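Local structure of prolyl oligopeptidase (Novosphingobium capsulatum, 1YR2) at residues S427-A432 and G509-I514; P489-G494 and D708-L713. The protein probably hydrolyses peptide bonds on the carboxyl side of proline, and much less readily after alanine, in oligopeptides, as a serine peptidase of family S9A. All coordinates share one frame; numbering follows the deposited sequence.

Contact 1 (S427-A432 and G509-I514); sequences SFTQPA and GFMTWI
Next to the turn residues F428 and T429, which meet M511, the side-chain amide of Q430 folds over onto the backbone of the next residue: NE2 donates to P431 O at 2.8 Å, reaching a lone pair in the carbonyl plane with an N-H...O angle of 165°. The turn is type I, running from S427 to Q430 and closed by two backbone bonds, Q430 N to S427 O and S427 N to Q430 O. F428 and T429 sit at its apex, beside segment 509-514. M511 alone comes within touching distance. Its CG lies anti to the backbone N (chi1 -170°), and further bends bring the sulfur to the turn. There SD stands 3.8 Å from T429 CG2 and 3.8 Å from F428 O, the side chains of T429 and M511 crossing at about a right angle. These are van der Waals contacts, in which one thioether meets a methyl group and a backbone carbonyl. The turn belongs to the last four-stranded blade of the beta-propeller, whereas helix 508-514 is part of the peptidase domain, making this a buried domain-domain contact. F459 of strand 459-467 touches T429, M511 and I514, and L105 of helix 95-105 packs on M511.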
ATOM      1  N   SER A 427       0.071 -10.794   1.478  1.00  8.96           N
ATOM      2  CA  SER A 427       0.370 -11.092   0.095  1.00  8.44           C
ATOM      3  C   SER A 427      -0.923 -11.207  -0.690  1.00  8.64           C
ATOM      4  O   SER A 427      -1.967 -10.994  -0.143  1.00  8.18           O
ATOM      5  CB  SER A 427       1.190 -12.396  -0.039  1.00  9.95           C
ATOM      6  OG  SER A 427       1.824 -12.435  -1.315  1.00  9.60           O
ATOM      7  N   PHE A 428      -0.845 -11.550  -1.976  1.00  8.52           N
ATOM      8  CA  PHE A 428      -2.041 -11.584  -2.817  1.00  8.25           C
ATOM      9  C   PHE A 428      -3.079 -12.575  -2.303  1.00  8.91           C
ATOM     10  O   PHE A 428      -4.268 -12.389  -2.537  1.00 10.12           O
ATOM     11  CB  PHE A 428      -1.679 -11.873  -4.268  1.00  8.52           C
ATOM     12  CG  PHE A 428      -0.735 -10.898  -4.846  1.00  7.78           C
ATOM     13  CD1 PHE A 428      -1.152  -9.625  -5.148  1.00  8.88           C
ATOM     14  CD2 PHE A 428       0.620 -11.230  -5.025  1.00 10.45           C
ATOM     15  CE1 PHE A 428      -0.281  -8.686  -5.659  1.00 10.69           C
ATOM     16  CE2 PHE A 428       1.508 -10.300  -5.601  1.00 10.57           C
ATOM     17  CZ  PHE A 428       1.050  -9.014  -5.889  1.00  9.28           C
ATOM     18  N   THR A 429      -2.655 -13.601  -1.557  1.00  9.66           N
ATOM     19  CA  THR A 429      -3.616 -14.551  -0.987  1.00 10.72           C
ATOM     20  C   THR A 429      -3.541 -14.618   0.506  1.00  9.66           C
ATOM     21  O   THR A 429      -4.019 -15.587   1.124  1.00  9.94           O
ATOM     22  CB  THR A 429      -3.373 -15.948  -1.540  1.00 12.36           C
ATOM     23  OG1 THR A 429      -1.981 -16.279  -1.338  1.00 18.10           O
ATOM     24  CG2 THR A 429      -3.591 -15.920  -3.061  1.00 14.92           C
ATOM     25  N   GLN A 430      -3.006 -13.577   1.107  1.00  9.03           N
ATOM     26  CA  GLN A 430      -2.877 -13.496   2.567  1.00  7.91           C
ATOM     27  C   GLN A 430      -3.196 -12.101   3.048  1.00  8.14           C
ATOM     28  O   GLN A 430      -2.353 -11.194   2.994  1.00  7.79           O
ATOM     29  CB  GLN A 430      -1.483 -13.941   2.983  1.00  8.75           C
ATOM     30  CG  GLN A 430      -1.174 -13.856   4.470  1.00 10.06           C
ATOM     31  CD  GLN A 430      -2.065 -14.751   5.256  1.00 12.57           C
ATOM     32  OE1 GLN A 430      -1.816 -15.951   5.325  1.00 12.80           O
ATOM     33  NE2 GLN A 430      -3.118 -14.186   5.841  1.00 10.97           N
ATOM     34  N   PRO A 431      -4.412 -11.868   3.533  1.00  8.96           N
ATOM     35  CA  PRO A 431      -4.671 -10.612   4.220  1.00  9.65           C
ATOM     36  C   PRO A 431      -3.701 -10.427   5.385  1.00  9.41           C
ATOM     37  O   PRO A 431      -3.288 -11.417   5.993  1.00  9.76           O
ATOM     38  CB  PRO A 431      -6.118 -10.769   4.708  1.00 10.80           C
ATOM     39  CG  PRO A 431      -6.689 -11.876   3.877  1.00  8.06           C
ATOM     40  CD  PRO A 431      -5.564 -12.780   3.560  1.00 10.00           C
ATOM     41  N   ALA A 432      -3.354  -9.177   5.700  1.00  9.80           N
ATOM     42  CA  ALA A 432      -2.311  -8.869   6.653  1.00  9.62           C
ATOM     43  C   ALA A 432      -2.566  -9.683   7.903  1.00 10.99           C
ATOM     44  O   ALA A 432      -3.672  -9.690   8.434  1.00 12.06           O
ATOM     45  CB  ALA A 432      -2.311  -7.443   7.001  1.00  9.66           C
ATOM     46  N   GLY A 509     -10.689  -7.892  -4.518  1.00 13.31           N
ATOM     47  CA  GLY A 509     -11.032  -8.040  -5.920  1.00 13.01           C
ATOM     48  C   GLY A 509     -10.190  -9.062  -6.661  1.00 12.59           C
ATOM     49  O   GLY A 509     -10.730  -9.968  -7.286  1.00 13.93           O
ATOM     50  N   PHE A 510      -8.888  -9.008  -6.501  1.00 12.77           N
ATOM     51  CA  PHE A 510      -8.022  -9.985  -7.194  1.00 12.55           C
ATOM     52  C   PHE A 510      -8.256 -11.383  -6.643  1.00 12.41           C
ATOM     53  O   PHE A 510      -8.278 -12.359  -7.410  1.00 11.09           O
ATOM     54  CB  PHE A 510      -6.562  -9.625  -7.166  1.00 14.53           C
ATOM     55  CG  PHE A 510      -6.241  -8.347  -7.937  1.00 17.28           C
ATOM     56  CD1 PHE A 510      -7.009  -7.962  -9.052  1.00 19.59           C
ATOM     57  CD2 PHE A 510      -5.218  -7.545  -7.533  1.00 21.22           C
ATOM     58  CE1 PHE A 510      -6.749  -6.738  -9.720  1.00 23.67           C
ATOM     59  CE2 PHE A 510      -4.924  -6.348  -8.222  1.00 22.55           C
ATOM     60  CZ  PHE A 510      -5.695  -5.946  -9.290  1.00 22.39           C
ATOM     61  N   MET A 511      -8.505 -11.476  -5.354  1.00 11.73           N
ATOM     62  CA  MET A 511      -8.756 -12.779  -4.720  1.00 10.70           C
ATOM     63  C   MET A 511     -10.028 -13.442  -5.232  1.00 11.39           C
ATOM     64  O   MET A 511     -10.121 -14.676  -5.300  1.00 10.02           O
ATOM     65  CB  MET A 511      -8.823 -12.616  -3.219  1.00 10.74           C
ATOM     66  CG  MET A 511      -8.830 -13.916  -2.426  1.00 14.24           C
ATOM     67  SD  MET A 511      -7.220 -14.783  -2.600  1.00 22.76           S
ATOM     68  CE  MET A 511      -7.863 -16.311  -2.629  1.00 22.08           C
ATOM     69  N   THR A 512     -11.018 -12.625  -5.557  1.00 10.83           N
ATOM     70  CA  THR A 512     -12.273 -13.111  -6.118  1.00 11.91           C
ATOM     71  C   THR A 512     -11.978 -13.862  -7.428  1.00 11.06           C
ATOM     72  O   THR A 512     -12.539 -14.941  -7.680  1.00 11.43           O
ATOM     73  CB  THR A 512     -13.246 -11.910  -6.376  1.00 12.10           C
ATOM     74  OG1 THR A 512     -13.568 -11.264  -5.141  1.00 15.07           O
ATOM     75  CG2 THR A 512     -14.611 -12.370  -6.996  1.00 14.05           C
ATOM     76  N   TRP A 513     -11.155 -13.264  -8.294  1.00  9.52           N
ATOM     77  CA  TRP A 513     -10.783 -13.897  -9.549  1.00 10.26           C
ATOM     78  C   TRP A 513     -10.022 -15.191  -9.301  1.00 10.20           C
ATOM     79  O   TRP A 513     -10.376 -16.214  -9.864  1.00 11.57           O
ATOM     80  CB  TRP A 513      -9.919 -12.968 -10.397  1.00  9.42           C
ATOM     81  CG  TRP A 513      -9.494 -13.445 -11.709  1.00  9.18           C
ATOM     82  CD1 TRP A 513      -8.321 -14.032 -12.029  1.00 11.90           C
ATOM     83  CD2 TRP A 513     -10.237 -13.345 -12.939  1.00 12.56           C
ATOM     84  NE1 TRP A 513      -8.282 -14.312 -13.369  1.00 10.85           N
ATOM     85  CE2 TRP A 513      -9.443 -13.897 -13.954  1.00 11.93           C
ATOM     86  CE3 TRP A 513     -11.479 -12.818 -13.274  1.00 12.08           C
ATOM     87  CZ2 TRP A 513      -9.832 -13.923 -15.287  1.00 13.52           C
ATOM     88  CZ3 TRP A 513     -11.876 -12.835 -14.624  1.00 14.81           C
ATOM     89  CH2 TRP A 513     -11.062 -13.404 -15.598  1.00 13.90           C
ATOM     90  N   ILE A 514      -9.003 -15.148  -8.456  1.00 11.54           N
ATOM     91  CA  ILE A 514      -8.166 -16.332  -8.181  1.00 12.19           C
ATOM     92  C   ILE A 514      -8.978 -17.466  -7.549  1.00 13.25           C
ATOM     93  O   ILE A 514      -8.839 -18.637  -7.934  1.00 13.85           O
ATOM     94  CB  ILE A 514      -7.010 -15.940  -7.280  1.00 13.29           C
ATOM     95  CG1 ILE A 514      -6.131 -14.849  -7.960  1.00 13.80           C
ATOM     96  CG2 ILE A 514      -6.218 -17.200  -6.861  1.00 14.99           C
ATOM     97  CD1 ILE A 514      -5.346 -13.998  -6.973  1.00 14.54           C
TER

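Contact 2 (P489-G494 and D708-L713); sequences PTLLYG and DVQAFL
In the alpha/beta-hydrolase domain, helix 699-717 packs against the central mixed sheet, and the contact of L491 with Q710 and L713 is part of that helix-on-sheet packing. L491 belongs to strand 490-493, which runs between strands 519-523 and 569-574; its backbone is hydrogen-bonded to A519 and A521, while its side chain projects toward the helix. With CG anti to the backbone N (chi1 -169°) and the chain extended beyond it, CD1 becomes the touching methyl. It lies 4.4 Å from L713 CD1 and 4.3 Å from Q710 NE2. Q710 and L713 are three residues apart in the helix: L713 is directed toward the strand at its CB, whereas Q710 arrives only with the end of its side chain. W513 of helix 508-514 touches all three side chains, and V709 and F712 continue the packing over strand 649-654 through L651. The nearest backbone approach, L491 CA to L713 CA, is 8.0 Å, so side chains span the separation. Chemically, the contact is dispersion between the two leucine methyls, with a methyl-on-amide contact beside it. L491 CD1 stands over the face of the Q710 amide at its NE2 end, while G509 O takes the N-H close to the amide plane, a hydrogen bond that probably helps the amide tolerate this buried apolar setting.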
ATOM      1  N   PRO A 489      -7.783 -18.952 -17.873  1.00 13.83           N
ATOM      2  CA  PRO A 489      -8.128 -17.531 -18.055  1.00 13.89           C
ATOM      3  C   PRO A 489      -7.352 -16.683 -17.034  1.00 13.34           C
ATOM      4  O   PRO A 489      -7.272 -17.026 -15.843  1.00 13.33           O
ATOM      5  CB  PRO A 489      -9.612 -17.489 -17.776  1.00 13.76           C
ATOM      6  CG  PRO A 489     -10.075 -18.850 -18.191  1.00 13.78           C
ATOM      7  CD  PRO A 489      -8.977 -19.802 -17.818  1.00 14.72           C
ATOM      8  N   THR A 490      -6.776 -15.584 -17.502  1.00 12.66           N
ATOM      9  CA  THR A 490      -5.791 -14.855 -16.723  1.00 12.53           C
ATOM     10  C   THR A 490      -6.134 -13.388 -16.756  1.00 13.07           C
ATOM     11  O   THR A 490      -6.488 -12.840 -17.790  1.00 14.00           O
ATOM     12  CB  THR A 490      -4.383 -15.083 -17.296  1.00 12.51           C
ATOM     13  OG1 THR A 490      -4.029 -16.459 -17.182  1.00 12.36           O
ATOM     14  CG2 THR A 490      -3.313 -14.338 -16.512  1.00 14.23           C
ATOM     15  N   LEU A 491      -6.024 -12.767 -15.583  1.00 12.88           N
ATOM     16  CA  LEU A 491      -6.145 -11.341 -15.404  1.00 12.89           C
ATOM     17  C   LEU A 491      -4.743 -10.802 -15.118  1.00 12.48           C
ATOM     18  O   LEU A 491      -4.149 -11.133 -14.082  1.00 11.80           O
ATOM     19  CB  LEU A 491      -7.089 -11.059 -14.231  1.00 13.62           C
ATOM     20  CG  LEU A 491      -7.565  -9.616 -14.007  1.00 16.79           C
ATOM     21  CD1 LEU A 491      -8.671  -9.598 -12.929  1.00 21.89           C
ATOM     22  CD2 LEU A 491      -6.461  -8.745 -13.567  1.00 24.11           C
ATOM     23  N   LEU A 492      -4.236  -9.965 -16.022  1.00 10.93           N
ATOM     24  CA  LEU A 492      -2.895  -9.365 -15.932  1.00 10.44           C
ATOM     25  C   LEU A 492      -3.041  -7.885 -15.636  1.00 10.12           C
ATOM     26  O   LEU A 492      -3.676  -7.176 -16.388  1.00 10.12           O
ATOM     27  CB  LEU A 492      -2.147  -9.548 -17.240  1.00 10.75           C
ATOM     28  CG  LEU A 492      -0.878  -8.755 -17.462  1.00 11.23           C
ATOM     29  CD1 LEU A 492       0.193  -9.145 -16.413  1.00  9.35           C
ATOM     30  CD2 LEU A 492      -0.381  -8.926 -18.878  1.00 13.72           C
ATOM     31  N   TYR A 493      -2.453  -7.462 -14.533  1.00  8.99           N
ATOM     32  CA  TYR A 493      -2.509  -6.100 -14.013  1.00  9.39           C
ATOM     33  C   TYR A 493      -1.158  -5.404 -14.097  1.00 10.39           C
ATOM     34  O   TYR A 493      -0.093  -6.030 -14.003  1.00  8.72           O
ATOM     35  CB  TYR A 493      -2.973  -6.169 -12.563  1.00  9.37           C
ATOM     36  CG  TYR A 493      -3.161  -4.835 -11.897  1.00  9.57           C
ATOM     37  CD1 TYR A 493      -4.350  -4.133 -12.030  1.00 13.21           C
ATOM     38  CD2 TYR A 493      -2.159  -4.266 -11.148  1.00 12.51           C
ATOM     39  CE1 TYR A 493      -4.518  -2.925 -11.430  1.00 13.89           C
ATOM     40  CE2 TYR A 493      -2.338  -3.024 -10.527  1.00 13.12           C
ATOM     41  CZ  TYR A 493      -3.529  -2.377 -10.692  1.00 13.91           C
ATOM     42  OH  TYR A 493      -3.732  -1.170 -10.113  1.00 18.42           O
ATOM     43  N   GLY A 494      -1.207  -4.111 -14.365  1.00 10.78           N
ATOM     44  CA  GLY A 494       0.008  -3.309 -14.320  1.00 12.05           C
ATOM     45  C   GLY A 494      -0.339  -1.855 -14.044  1.00 11.47           C
ATOM     46  O   GLY A 494      -1.498  -1.472 -14.059  1.00 13.00           O
ATOM     47  N   ASP A 708     -19.126  -6.607 -11.952  1.00 14.15           N
ATOM     48  CA  ASP A 708     -19.405  -6.255 -13.357  1.00 13.69           C
ATOM     49  C   ASP A 708     -18.158  -6.443 -14.229  1.00 13.52           C
ATOM     50  O   ASP A 708     -18.180  -7.090 -15.267  1.00 13.75           O
ATOM     51  CB  ASP A 708     -19.804  -4.786 -13.455  1.00 13.69           C
ATOM     52  CG  ASP A 708     -21.282  -4.530 -13.125  1.00 18.18           C
ATOM     53  OD1 ASP A 708     -22.088  -5.502 -12.959  1.00 24.46           O
ATOM     54  OD2 ASP A 708     -21.739  -3.357 -13.014  1.00 23.78           O
ATOM     55  N   VAL A 709     -17.077  -5.836 -13.798  1.00 11.25           N
ATOM     56  CA  VAL A 709     -15.839  -5.903 -14.569  1.00 11.63           C
ATOM     57  C   VAL A 709     -15.402  -7.343 -14.664  1.00 10.43           C
ATOM     58  O   VAL A 709     -15.071  -7.817 -15.734  1.00 11.56           O
ATOM     59  CB  VAL A 709     -14.755  -5.010 -13.921  1.00 11.74           C
ATOM     60  CG1 VAL A 709     -13.367  -5.228 -14.519  1.00 11.51           C
ATOM     61  CG2 VAL A 709     -15.128  -3.542 -14.028  1.00 13.38           C
ATOM     62  N   GLN A 710     -15.331  -8.050 -13.549  1.00  9.63           N
ATOM     63  CA  GLN A 710     -14.846  -9.407 -13.624  1.00  9.58           C
ATOM     64  C   GLN A 710     -15.774 -10.351 -14.397  1.00 11.40           C
ATOM     65  O   GLN A 710     -15.322 -11.280 -15.046  1.00 12.24           O
ATOM     66  CB  GLN A 710     -14.475  -9.933 -12.248  1.00 10.82           C
ATOM     67  CG  GLN A 710     -13.200  -9.290 -11.725  1.00 11.72           C
ATOM     68  CD  GLN A 710     -12.689  -9.902 -10.431  1.00 16.40           C
ATOM     69  OE1 GLN A 710     -13.194 -10.965  -9.981  1.00 16.81           O
ATOM     70  NE2 GLN A 710     -11.664  -9.284  -9.853  1.00 14.16           N
ATOM     71  N   ALA A 711     -17.069 -10.151 -14.305  1.00 11.95           N
ATOM     72  CA  ALA A 711     -18.001 -10.942 -15.118  1.00 12.02           C
ATOM     73  C   ALA A 711     -17.732 -10.701 -16.611  1.00 11.78           C
ATOM     74  O   ALA A 711     -17.746 -11.651 -17.402  1.00 11.91           O
ATOM     75  CB  ALA A 711     -19.429 -10.546 -14.788  1.00 12.38           C
ATOM     76  N   PHE A 712     -17.514  -9.442 -16.988  1.00 11.28           N
ATOM     77  CA  PHE A 712     -17.185  -9.079 -18.390  1.00 11.37           C
ATOM     78  C   PHE A 712     -15.882  -9.762 -18.806  1.00 11.89           C
ATOM     79  O   PHE A 712     -15.809 -10.477 -19.808  1.00 12.48           O
ATOM     80  CB  PHE A 712     -17.102  -7.563 -18.497  1.00 12.15           C
ATOM     81  CG  PHE A 712     -16.902  -7.032 -19.881  1.00 13.44           C
ATOM     82  CD1 PHE A 712     -15.630  -6.783 -20.356  1.00 14.25           C
ATOM     83  CD2 PHE A 712     -17.975  -6.662 -20.645  1.00 13.01           C
ATOM     84  CE1 PHE A 712     -15.474  -6.226 -21.628  1.00 13.43           C
ATOM     85  CE2 PHE A 712     -17.827  -6.092 -21.922  1.00 13.58           C
ATOM     86  CZ  PHE A 712     -16.596  -5.884 -22.402  1.00 13.22           C
ATOM     87  N   LEU A 713     -14.835  -9.565 -18.038  1.00 12.22           N
ATOM     88  CA  LEU A 713     -13.547 -10.212 -18.349  1.00 11.86           C
ATOM     89  C   LEU A 713     -13.649 -11.751 -18.366  1.00 13.17           C
ATOM     90  O   LEU A 713     -13.031 -12.411 -19.217  1.00 15.07           O
ATOM     91  CB  LEU A 713     -12.454  -9.777 -17.361  1.00 12.52           C
ATOM     92  CG  LEU A 713     -12.207  -8.266 -17.267  1.00 11.97           C
ATOM     93  CD1 LEU A 713     -11.056  -7.957 -16.273  1.00 13.44           C
ATOM     94  CD2 LEU A 713     -11.896  -7.664 -18.649  1.00 16.02           C
TER

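How the contacts relate
Both contacts are buried, with centres 14 Å apart, but they hold different parts of the molecule. Contact 1 joins propeller to peptidase domain, while contact 2 lies within the peptidase domain, between its sheet and a covering helix. Helix 508-514 connects them, lying between the propeller turn on one hand and strand 490-493 and helix 699-717 on the other; on the strand side F510 CZ comes to 3.6 Å from Y493 CD1, their ring planes inclined at about 60°. Contact 1 buries more surface, 178 Å² against 85 Å², and at the domain boundary it relies on sulfur and backbone. Contact 2, in the sheet-helix interior, is made by side chains alone.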